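Local coordinates for protein phospholyase (Arthrobacter aurescens, PDB 5G4I) that acts as a pyridoxal-phosphate-dependent phospholyase, assigned to phosphoethanolamine cleavage, although it belongs to the class III aminotransferase family, at residues 125-130 against 276-281; 220-225 against 252-257; 129-134 against 245-250. One frame throughout, in Å; residues are numbered along the deposited sequence.

In the fold
Interactions 1 and 3 are successive turns of one packing: helix 120-135 lies against the central sheet of the fold, meeting strand 276-279 in interaction 1 and the neighbouring strand 247-251 in interaction 3. Both rest on apolar side chains, with no hydrogen bond between their segments. Interaction 1 is wholly buried and ends at the coenzyme lysine, whereas interaction 3 lies away from the cofactor and runs out to a partly exposed histidine. Interaction 2 is buried near the centre of the chain, where loops leave the sheet. Its packing is also slight, but the amide of Q254 reaches both the coenzyme and a phosphate ion, and it adjoins interaction 1 through E252, V253 and Q254.

Interaction 1: 125-130 against 276-281; sequences ELALRI and LVTMGK. With PLP (pyridoxal-5'-phosphate), chain C.
A127 CB meets T278 CG2 at 3.7 Å, methyl against methyl. One residue pair along, L276 lays CD1 over the helix backbone, 3.9 Å from A127 O, while its other methyl, CD2, faces I130 CG2 more loosely at 4.3 Å. T278 works with both branches. With chi1 at 59° its methyl lies beside the backbone N and points to the helix, and OG1 is turned to hydrogen-bond N124 OD1, one residue ahead of 125-130 on the same helix, so the polar end is satisfied within the interface.

Past the strand, the chain opens through G280 to K281, which carries the coenzyme. K281 NZ is joined to PLP C4A at 1.4 Å, the internal aldimine expected of this enzyme class. A weak, bent hydrogen bond also runs from K281 NZ to PLP O3, at 2.7 Å (140°). The lysine chain runs extended and then bends at its last torsion to bring NZ to the coenzyme. G120 N, S121 OG and T311 OG1 of the second subunit also hydrogen-bond PLP, so the start of the same helix and the dimer partner share in holding it.

Locally, helix and strand run nearly antiparallel (164°), their axes 9.2 Å apart. Strand 276-279 lies between strands 247-251 and 290-294, with L276 touching I249, V292 and T294, while F302 of helix 296-305 packs beside L126 and I130.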
loop_
_atom_site.group_PDB
_atom_site.type_symbol
_atom_site.label_atom_id
_atom_site.label_comp_id
_atom_site.label_asym_id
_atom_site.label_seq_id
_atom_site.Cartn_x
_atom_site.Cartn_y
_atom_site.Cartn_z
ATOM N N GLU A 125 -1.093 -4.729 8.228
ATOM C CA GLU A 125 0.072 -4.137 8.902
ATOM C C GLU A 125 -0.381 -3.141 9.918
ATOM O O GLU A 125 0.123 -3.158 11.087
ATOM C CB GLU A 125 0.975 -3.445 7.839
ATOM C CG GLU A 125 2.201 -2.784 8.421
ATOM C CD GLU A 125 3.304 -3.692 8.844
ATOM O OE1 GLU A 125 3.250 -4.911 8.620
ATOM O OE2 GLU A 125 4.308 -3.168 9.445
ATOM N N LEU A 126 -1.277 -2.218 9.557
ATOM C CA LEU A 126 -1.767 -1.178 10.508
ATOM C C LEU A 126 -2.546 -1.800 11.644
ATOM O O LEU A 126 -2.354 -1.366 12.825
ATOM C CB LEU A 126 -2.583 -0.117 9.748
ATOM C CG LEU A 126 -3.224 0.970 10.590
ATOM C CD1 LEU A 126 -2.201 1.786 11.331
ATOM C CD2 LEU A 126 -4.078 1.894 9.664
ATOM N N ALA A 127 -3.432 -2.740 11.355
ATOM C CA ALA A 127 -4.178 -3.382 12.465
ATOM C C ALA A 127 -3.252 -4.035 13.471
ATOM O O ALA A 127 -3.524 -3.926 14.707
ATOM C CB ALA A 127 -5.219 -4.362 11.931
ATOM N N LEU A 128 -2.206 -4.765 13.031
ATOM C CA LEU A 128 -1.258 -5.410 14.000
ATOM C C LEU A 128 -0.571 -4.318 14.823
ATOM O O LEU A 128 -0.258 -4.504 16.022
ATOM C CB LEU A 128 -0.237 -6.317 13.263
ATOM C CG LEU A 128 -0.758 -7.611 12.651
ATOM C CD1 LEU A 128 0.398 -8.256 11.962
ATOM C CD2 LEU A 128 -1.275 -8.528 13.749
ATOM N N ARG A 129 -0.219 -3.186 14.176
ATOM C CA ARG A 129 0.448 -2.055 14.849
ATOM C C ARG A 129 -0.425 -1.413 15.904
ATOM O O ARG A 129 0.029 -1.151 17.098
ATOM C CB ARG A 129 0.994 -1.088 13.769
ATOM C CG ARG A 129 1.879 0.075 14.367
ATOM C CD ARG A 129 2.444 0.982 13.249
ATOM N NE ARG A 129 3.155 2.121 13.892
ATOM C CZ ARG A 129 3.231 3.367 13.424
ATOM N NH1 ARG A 129 2.824 3.669 12.206
ATOM N NH2 ARG A 129 3.806 4.326 14.149
ATOM N N ILE A 130 -1.659 -1.099 15.584
ATOM C CA ILE A 130 -2.672 -0.577 16.598
ATOM C C ILE A 130 -2.741 -1.555 17.719
ATOM O O ILE A 130 -2.682 -1.107 18.924
ATOM C CB ILE A 130 -4.039 -0.396 15.893
ATOM C CG1 ILE A 130 -4.031 0.775 14.890
ATOM C CG2 ILE A 130 -5.137 -0.138 16.965
ATOM C CD1 ILE A 130 -5.223 0.738 13.876
ATOM N N LEU A 276 -11.304 -5.001 15.508
ATOM C CA LEU A 276 -10.630 -4.503 14.292
ATOM C C LEU A 276 -11.068 -5.410 13.133
ATOM O O LEU A 276 -11.139 -6.648 13.267
ATOM C CB LEU A 276 -9.070 -4.709 14.440
ATOM C CG LEU A 276 -8.392 -3.727 15.475
ATOM C CD1 LEU A 276 -7.117 -4.362 16.104
ATOM C CD2 LEU A 276 -8.108 -2.396 14.835
ATOM N N VAL A 277 -11.379 -4.728 12.007
ATOM C CA VAL A 277 -11.828 -5.418 10.737
ATOM C C VAL A 277 -11.001 -4.853 9.580
ATOM O O VAL A 277 -10.937 -3.640 9.420
ATOM C CB VAL A 277 -13.359 -5.247 10.469
ATOM C CG1 VAL A 277 -13.736 -5.981 9.211
ATOM C CG2 VAL A 277 -14.166 -5.736 11.641
ATOM N N THR A 278 -10.326 -5.747 8.854
ATOM C CA THR A 278 -9.482 -5.290 7.696
ATOM C C THR A 278 -10.140 -5.746 6.385
ATOM O O THR A 278 -10.855 -6.732 6.304
ATOM C CB THR A 278 -8.040 -5.838 7.837
ATOM O OG1 THR A 278 -8.104 -7.257 7.875
ATOM C CG2 THR A 278 -7.358 -5.318 9.109
ATOM N N MET A 279 -9.840 -5.013 5.309
ATOM C CA MET A 279 -10.479 -5.267 4.001
ATOM C C MET A 279 -9.537 -4.747 2.895
ATOM O O MET A 279 -8.596 -3.960 3.099
ATOM C CB MET A 279 -11.866 -4.675 3.974
ATOM C CG MET A 279 -11.849 -3.248 4.107
ATOM S SD MET A 279 -13.535 -2.508 4.522
ATOM C CE MET A 279 -13.938 -3.077 5.817
ATOM N N GLY A 280 -9.855 -5.187 1.664
ATOM C CA GLY A 280 -9.068 -4.833 0.460
ATOM C C GLY A 280 -9.799 -5.461 -0.734
ATOM O O GLY A 280 -11.019 -5.312 -0.906
ATOM N N LYS A 281 -9.058 -6.246 -1.539
ATOM C CA LYS A 281 -9.445 -6.846 -2.850
ATOM C C LYS A 281 -10.678 -6.197 -3.529
ATOM O O LYS A 281 -10.504 -5.314 -4.411
ATOM C CB LYS A 281 -9.354 -8.359 -2.785
ATOM C CG LYS A 281 -7.910 -8.903 -2.832
ATOM C CD LYS A 281 -7.836 -10.460 -2.899
ATOM C CE LYS A 281 -6.371 -11.076 -2.996
ATOM N NZ LYS A 281 -5.975 -11.364 -1.590
HETATM N N1 PLP C . -5.423 -11.185 3.503
HETATM C C2 PLP C . -6.182 -12.008 2.740
HETATM C C2A PLP C . -7.163 -12.946 3.395
HETATM C C3 PLP C . -6.051 -11.988 1.262
HETATM O O3 PLP C . -6.804 -12.806 0.475
HETATM C C4 PLP C . -5.071 -11.046 0.676
HETATM C C4A PLP C . -4.869 -10.954 -0.787
HETATM C C5 PLP C . -4.303 -10.199 1.620
HETATM C C6 PLP C . -4.528 -10.323 2.988
HETATM C C5A PLP C . -3.282 -9.212 1.101
HETATM O O4P PLP C . -3.884 -8.380 0.112
HETATM P P PLP C . -2.977 -7.421 -0.811
HETATM O O1P PLP C . -2.392 -8.356 -1.842
HETATM O O2P PLP C . -3.959 -6.416 -1.366
HETATM O O3P PLP C . -1.968 -6.841 0.150
#

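Interaction 2: 220-225 against 252-257; sequences LFSTEG and EVQSGF. With PLP (pyridoxal-5'-phosphate), chain C; PO4 (phosphate ion), chain D.
Loop 252-257 lines the pyridoxal phosphate pocket and loop 220-225 packs behind it, L220 and S222 backing S255 and Q254. L220 CD1 rests on S255 CB at 3.8 Å, with its CG close behind. S222 OG lies 3.6 Å from Q254 CG, a packing contact; the hydroxyl's hydrogen bond goes to D218 OD2. F368 of strand 368-373 covers L220, S222 and Q254.

V253, just before Q254 in the loop, presses on the coenzyme. Its CG1 sits above the pyridine ring, 3.4 Å from PLP C3, and CG2 lies over the same face nearer the ring nitrogen. S255 OG, turned back into its own loop, donates to E252 OE1 at 2.8 Å, reaching it from above the carboxylate plane. That carboxylate is tied down further by the backbone N of G266 and Y267.

Q254 bends at chi2 (-75°), bringing its amide alongside the coenzyme. NE2 donates to O1 of the phosphate ion at 3.0 Å (159°) and to PLP O3, at a length so short that its exact value is doubtful, while OE1 accepts from R414 NH1. The ion, probably from the crystallisation liquor, is also held by Y61 and R414 of this chain and by R90 of the second subunit. With both amide atoms engaged, the amide's rotation is fixed, and the group links the coenzyme's phenolic oxygen, O3, to a pocket suited to an anion.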
loop_
_atom_site.group_PDB
_atom_site.type_symbol
_atom_site.label_atom_id
_atom_site.label_comp_id
_atom_site.label_asym_id
_atom_site.label_seq_id
_atom_site.Cartn_x
_atom_site.Cartn_y
_atom_site.Cartn_z
ATOM N N LEU A 220 -13.800 -17.346 6.401
ATOM C CA LEU A 220 -14.035 -18.482 5.480
ATOM C C LEU A 220 -12.950 -19.579 5.609
ATOM O O LEU A 220 -13.110 -20.726 5.045
ATOM C CB LEU A 220 -14.127 -18.027 4.003
ATOM C CG LEU A 220 -15.534 -17.465 3.650
ATOM C CD1 LEU A 220 -15.481 -16.772 2.270
ATOM C CD2 LEU A 220 -16.622 -18.563 3.627
ATOM N N PHE A 221 -11.794 -19.249 6.273
ATOM C CA PHE A 221 -10.638 -20.175 6.304
ATOM C C PHE A 221 -10.394 -20.759 4.913
ATOM O O PHE A 221 -10.237 -22.010 4.763
ATOM C CB PHE A 221 -10.830 -21.227 7.415
ATOM C CG PHE A 221 -10.837 -20.577 8.813
ATOM C CD1 PHE A 221 -9.626 -20.272 9.453
ATOM C CD2 PHE A 221 -12.042 -20.238 9.443
ATOM C CE1 PHE A 221 -9.653 -19.636 10.699
ATOM C CE2 PHE A 221 -12.025 -19.617 10.666
ATOM C CZ PHE A 221 -10.843 -19.318 11.306
ATOM N N SER A 222 -10.300 -19.867 3.924
ATOM C CA SER A 222 -10.140 -20.272 2.533
ATOM C C SER A 222 -8.794 -20.845 2.169
ATOM O O SER A 222 -8.729 -21.972 1.581
ATOM C CB SER A 222 -10.546 -19.141 1.600
ATOM O OG SER A 222 -9.749 -18.000 1.779
ATOM N N THR A 223 -7.674 -20.217 2.514
ATOM C CA THR A 223 -6.340 -20.748 2.245
ATOM C C THR A 223 -6.138 -22.154 2.887
ATOM O O THR A 223 -5.384 -22.989 2.366
ATOM C CB THR A 223 -5.272 -19.740 2.745
ATOM O OG1 THR A 223 -5.503 -18.502 2.082
ATOM C CG2 THR A 223 -3.826 -20.176 2.495
ATOM N N GLU A 224 -6.755 -22.321 4.076
ATOM C CA GLU A 224 -6.706 -23.544 4.869
ATOM C C GLU A 224 -7.471 -24.740 4.221
ATOM O O GLU A 224 -7.346 -25.891 4.709
ATOM C CB GLU A 224 -7.400 -23.281 6.218
ATOM C CG GLU A 224 -6.655 -22.344 7.185
ATOM C CD GLU A 224 -6.915 -20.870 6.958
ATOM O OE1 GLU A 224 -7.601 -20.450 5.955
ATOM O OE2 GLU A 224 -6.435 -20.050 7.789
ATOM N N GLY A 225 -8.221 -24.493 3.157
ATOM C CA GLY A 225 -9.087 -25.503 2.470
ATOM C C GLY A 225 -10.570 -25.329 2.628
ATOM O O GLY A 225 -11.329 -26.331 2.463
ATOM N N GLU A 252 -11.246 -9.511 6.371
ATOM C CA GLU A 252 -12.386 -9.611 5.432
ATOM C C GLU A 252 -11.967 -9.479 4.009
ATOM O O GLU A 252 -12.844 -9.286 3.135
ATOM C CB GLU A 252 -13.459 -8.594 5.795
ATOM C CG GLU A 252 -14.108 -8.845 7.139
ATOM C CD GLU A 252 -15.099 -9.992 7.194
ATOM O OE1 GLU A 252 -15.616 -10.372 6.126
ATOM O OE2 GLU A 252 -15.356 -10.459 8.325
ATOM N N VAL A 253 -10.698 -9.644 3.688
ATOM C CA VAL A 253 -10.287 -9.501 2.263
ATOM C C VAL A 253 -10.941 -10.536 1.401
ATOM O O VAL A 253 -11.363 -10.157 0.239
ATOM C CB VAL A 253 -8.712 -9.503 2.130
ATOM C CG1 VAL A 253 -8.316 -9.518 0.670
ATOM C CG2 VAL A 253 -8.114 -8.341 2.862
ATOM N N GLN A 254 -11.100 -11.762 1.840
ATOM C CA GLN A 254 -11.776 -12.844 1.079
ATOM C C GLN A 254 -13.289 -12.954 1.350
ATOM O O GLN A 254 -14.049 -13.363 0.419
ATOM C CB GLN A 254 -11.202 -14.268 1.378
ATOM C CG GLN A 254 -9.748 -14.435 1.026
ATOM C CD GLN A 254 -9.509 -14.558 -0.480
ATOM O OE1 GLN A 254 -10.353 -14.928 -1.239
ATOM N NE2 GLN A 254 -8.324 -14.255 -0.868
ATOM N N SER A 255 -13.766 -12.661 2.562
ATOM C CA SER A 255 -15.107 -12.931 2.933
ATOM C C SER A 255 -16.021 -11.713 2.950
ATOM O O SER A 255 -17.222 -11.882 3.219
ATOM C CB SER A 255 -15.168 -13.609 4.310
ATOM O OG SER A 255 -14.569 -12.818 5.332
ATOM N N GLY A 256 -15.490 -10.515 2.745
ATOM C CA GLY A 256 -16.295 -9.272 2.897
ATOM C C GLY A 256 -17.120 -8.870 1.711
ATOM O O GLY A 256 -17.196 -9.551 0.656
ATOM N N PHE A 257 -17.768 -7.719 1.841
ATOM C CA PHE A 257 -18.566 -7.099 0.745
ATOM C C PHE A 257 -19.667 -8.047 0.254
ATOM O O PHE A 257 -20.083 -8.049 -0.931
ATOM C CB PHE A 257 -17.729 -6.487 -0.352
ATOM C CG PHE A 257 -16.922 -5.280 0.127
ATOM C CD1 PHE A 257 -15.672 -5.425 0.834
ATOM C CD2 PHE A 257 -17.435 -3.988 -0.021
ATOM C CE1 PHE A 257 -15.044 -4.300 1.368
ATOM C CE2 PHE A 257 -16.790 -2.877 0.520
ATOM C CZ PHE A 257 -15.600 -3.058 1.223
HETATM N N1 PLP C . -5.423 -11.185 3.503
HETATM C C2 PLP C . -6.182 -12.008 2.740
HETATM C C2A PLP C . -7.163 -12.946 3.395
HETATM C C3 PLP C . -6.051 -11.988 1.262
HETATM O O3 PLP C . -6.804 -12.806 0.475
HETATM C C4 PLP C . -5.071 -11.046 0.676
HETATM C C4A PLP C . -4.869 -10.954 -0.787
HETATM C C5 PLP C . -4.303 -10.199 1.620
HETATM C C6 PLP C . -4.528 -10.323 2.988
HETATM C C5A PLP C . -3.282 -9.212 1.101
HETATM O O4P PLP C . -3.884 -8.380 0.112
HETATM P P PLP C . -2.977 -7.421 -0.811
HETATM O O1P PLP C . -2.392 -8.356 -1.842
HETATM O O2P PLP C . -3.959 -6.416 -1.366
HETATM O O3P PLP C . -1.968 -6.841 0.150
HETATM P P PO4 D . -6.277 -14.856 -4.663
HETATM O O1 PO4 D . -7.151 -15.002 -3.561
HETATM O O2 PO4 D . -6.827 -14.086 -5.862
HETATM O O3 PO4 D . -6.512 -16.258 -5.215
HETATM O O4 PO4 D . -4.819 -14.563 -4.427
#

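Interaction 3: 129-134 against 245-250; sequences RIARQH and GGLVIS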
loop_
_atom_site.group_PDB
_atom_site.type_symbol
_atom_site.label_atom_id
_atom_site.label_comp_id
_atom_site.label_asym_id
_atom_site.label_seq_id
_atom_site.Cartn_x
_atom_site.Cartn_y
_atom_site.Cartn_z
ATOM N N ARG A 129 -0.219 -3.186 14.176
ATOM C CA ARG A 129 0.448 -2.055 14.849
ATOM C C ARG A 129 -0.425 -1.413 15.904
ATOM O O ARG A 129 0.029 -1.151 17.098
ATOM C CB ARG A 129 0.994 -1.088 13.769
ATOM C CG ARG A 129 1.879 0.075 14.367
ATOM C CD ARG A 129 2.444 0.982 13.249
ATOM N NE ARG A 129 3.155 2.121 13.892
ATOM C CZ ARG A 129 3.231 3.367 13.424
ATOM N NH1 ARG A 129 2.824 3.669 12.206
ATOM N NH2 ARG A 129 3.806 4.326 14.149
ATOM N N ILE A 130 -1.659 -1.099 15.584
ATOM C CA ILE A 130 -2.672 -0.577 16.598
ATOM C C ILE A 130 -2.741 -1.555 17.719
ATOM O O ILE A 130 -2.682 -1.107 18.924
ATOM C CB ILE A 130 -4.039 -0.396 15.893
ATOM C CG1 ILE A 130 -4.031 0.775 14.890
ATOM C CG2 ILE A 130 -5.137 -0.138 16.965
ATOM C CD1 ILE A 130 -5.223 0.738 13.876
ATOM N N ALA A 131 -2.911 -2.827 17.460
ATOM C CA ALA A 131 -3.074 -3.813 18.516
ATOM C C ALA A 131 -1.841 -3.891 19.415
ATOM O O ALA A 131 -1.974 -3.968 20.698
ATOM C CB ALA A 131 -3.443 -5.185 17.965
ATOM N N ARG A 132 -0.643 -3.990 18.836
ATOM C CA ARG A 132 0.642 -4.135 19.674
ATOM C C ARG A 132 0.739 -2.916 20.592
ATOM O O ARG A 132 1.056 -3.070 21.846
ATOM C CB ARG A 132 1.865 -4.153 18.684
ATOM C CG ARG A 132 3.111 -4.736 19.160
ATOM C CD ARG A 132 4.169 -4.684 18.078
ATOM N NE ARG A 132 3.789 -5.332 16.829
ATOM C CZ ARG A 132 3.572 -4.728 15.643
ATOM N NH1 ARG A 132 3.700 -3.465 15.483
ATOM N NH2 ARG A 132 3.235 -5.526 14.620
ATOM N N GLN A 133 0.483 -1.703 20.134
ATOM C CA GLN A 133 0.598 -0.503 20.998
ATOM C C GLN A 133 -0.492 -0.455 22.064
ATOM O O GLN A 133 -0.230 -0.067 23.257
ATOM C CB GLN A 133 0.499 0.799 20.196
ATOM C CG GLN A 133 1.605 1.023 19.140
ATOM C CD GLN A 133 1.633 2.424 18.553
ATOM O OE1 GLN A 133 0.887 3.333 19.028
ATOM N NE2 GLN A 133 2.446 2.651 17.517
ATOM N N HIS A 134 -1.717 -0.872 21.741
ATOM C CA HIS A 134 -2.822 -0.824 22.709
ATOM C C HIS A 134 -2.684 -1.885 23.822
ATOM O O HIS A 134 -2.890 -1.571 25.023
ATOM C CB HIS A 134 -4.166 -1.122 21.993
ATOM C CG HIS A 134 -5.327 -1.217 22.930
ATOM N ND1 HIS A 134 -5.907 -2.372 23.382
ATOM C CD2 HIS A 134 -5.960 -0.199 23.548
ATOM C CE1 HIS A 134 -6.870 -2.067 24.271
ATOM N NE2 HIS A 134 -6.916 -0.749 24.383
ATOM N N GLY A 245 -5.782 -10.190 27.620
ATOM C CA GLY A 245 -5.470 -8.811 27.305
ATOM C C GLY A 245 -5.262 -8.496 25.820
ATOM O O GLY A 245 -4.722 -7.449 25.500
ATOM N N GLY A 246 -5.742 -9.357 24.985
ATOM C CA GLY A 246 -5.590 -9.214 23.506
ATOM C C GLY A 246 -6.880 -8.807 22.802
ATOM O O GLY A 246 -7.973 -8.677 23.412
ATOM N N LEU A 247 -6.779 -8.631 21.467
ATOM C CA LEU A 247 -7.872 -8.194 20.576
ATOM C C LEU A 247 -8.095 -9.226 19.481
ATOM O O LEU A 247 -7.221 -10.033 19.147
ATOM C CB LEU A 247 -7.539 -6.827 19.899
ATOM C CG LEU A 247 -7.153 -5.679 20.849
ATOM C CD1 LEU A 247 -6.751 -4.415 20.101
ATOM C CD2 LEU A 247 -8.300 -5.354 21.798
ATOM N N VAL A 248 -9.254 -9.121 18.864
ATOM C CA VAL A 248 -9.620 -9.969 17.702
ATOM C C VAL A 248 -9.656 -9.136 16.422
ATOM O O VAL A 248 -10.325 -8.071 16.383
ATOM C CB VAL A 248 -10.997 -10.643 17.914
ATOM C CG1 VAL A 248 -11.382 -11.440 16.635
ATOM C CG2 VAL A 248 -10.966 -11.549 19.157
ATOM N N ILE A 249 -8.926 -9.607 15.377
ATOM C CA ILE A 249 -8.926 -8.982 14.052
ATOM C C ILE A 249 -9.636 -9.986 13.072
ATOM O O ILE A 249 -9.129 -11.091 12.849
ATOM C CB ILE A 249 -7.540 -8.647 13.459
ATOM C CG1 ILE A 249 -6.691 -7.738 14.406
ATOM C CG2 ILE A 249 -7.692 -7.944 12.069
ATOM C CD1 ILE A 249 -5.225 -7.712 14.036
ATOM N N SER A 250 -10.753 -9.538 12.439
ATOM C CA SER A 250 -11.303 -10.294 11.267
ATOM C C SER A 250 -10.730 -9.731 9.979
ATOM O O SER A 250 -11.019 -8.522 9.678
ATOM C CB SER A 250 -12.837 -10.227 11.216
ATOM O OG SER A 250 -13.332 -11.025 10.145
#
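After R129, whose NE forms a salt bridge with E165 OE2 of the second subunit, and I130, which turns aside to F302 of helix 296-305, A131 is the first residue of 129-134 to reach strand 247-251: its CB meets L247 CD1 at 4.0 Å, where the two backbones come closest, 6.8 Å from A131 CA to L247 CA. The methyl also touches V214 of the next strand and S213 just before it.

This is helix-on-sheet packing in the large domain of a fold-type I pyridoxal phosphate enzyme. L247 and I249, alternate residues of the strand, both face the helix, and L247 lies close to L276 of the adjacent strand. Ahead of the strand, G245 closes helix 233-243 with a Schellman motif before the chain turns into the sheet.

Farther along, R132 and Q133 are directed at the second subunit, where R132 NH1 hydrogen-bonds T152 OG1 and Q133 NE2 hydrogen-bonds E165 OE2. H134 swings back to the sheet. With CG anti to the backbone N (chi1 175°), the side chain crosses that of L247 at about a right angle, and CD1 meets the ring obliquely, while L298 and E301 of helix 296-305 pack against the same side chain.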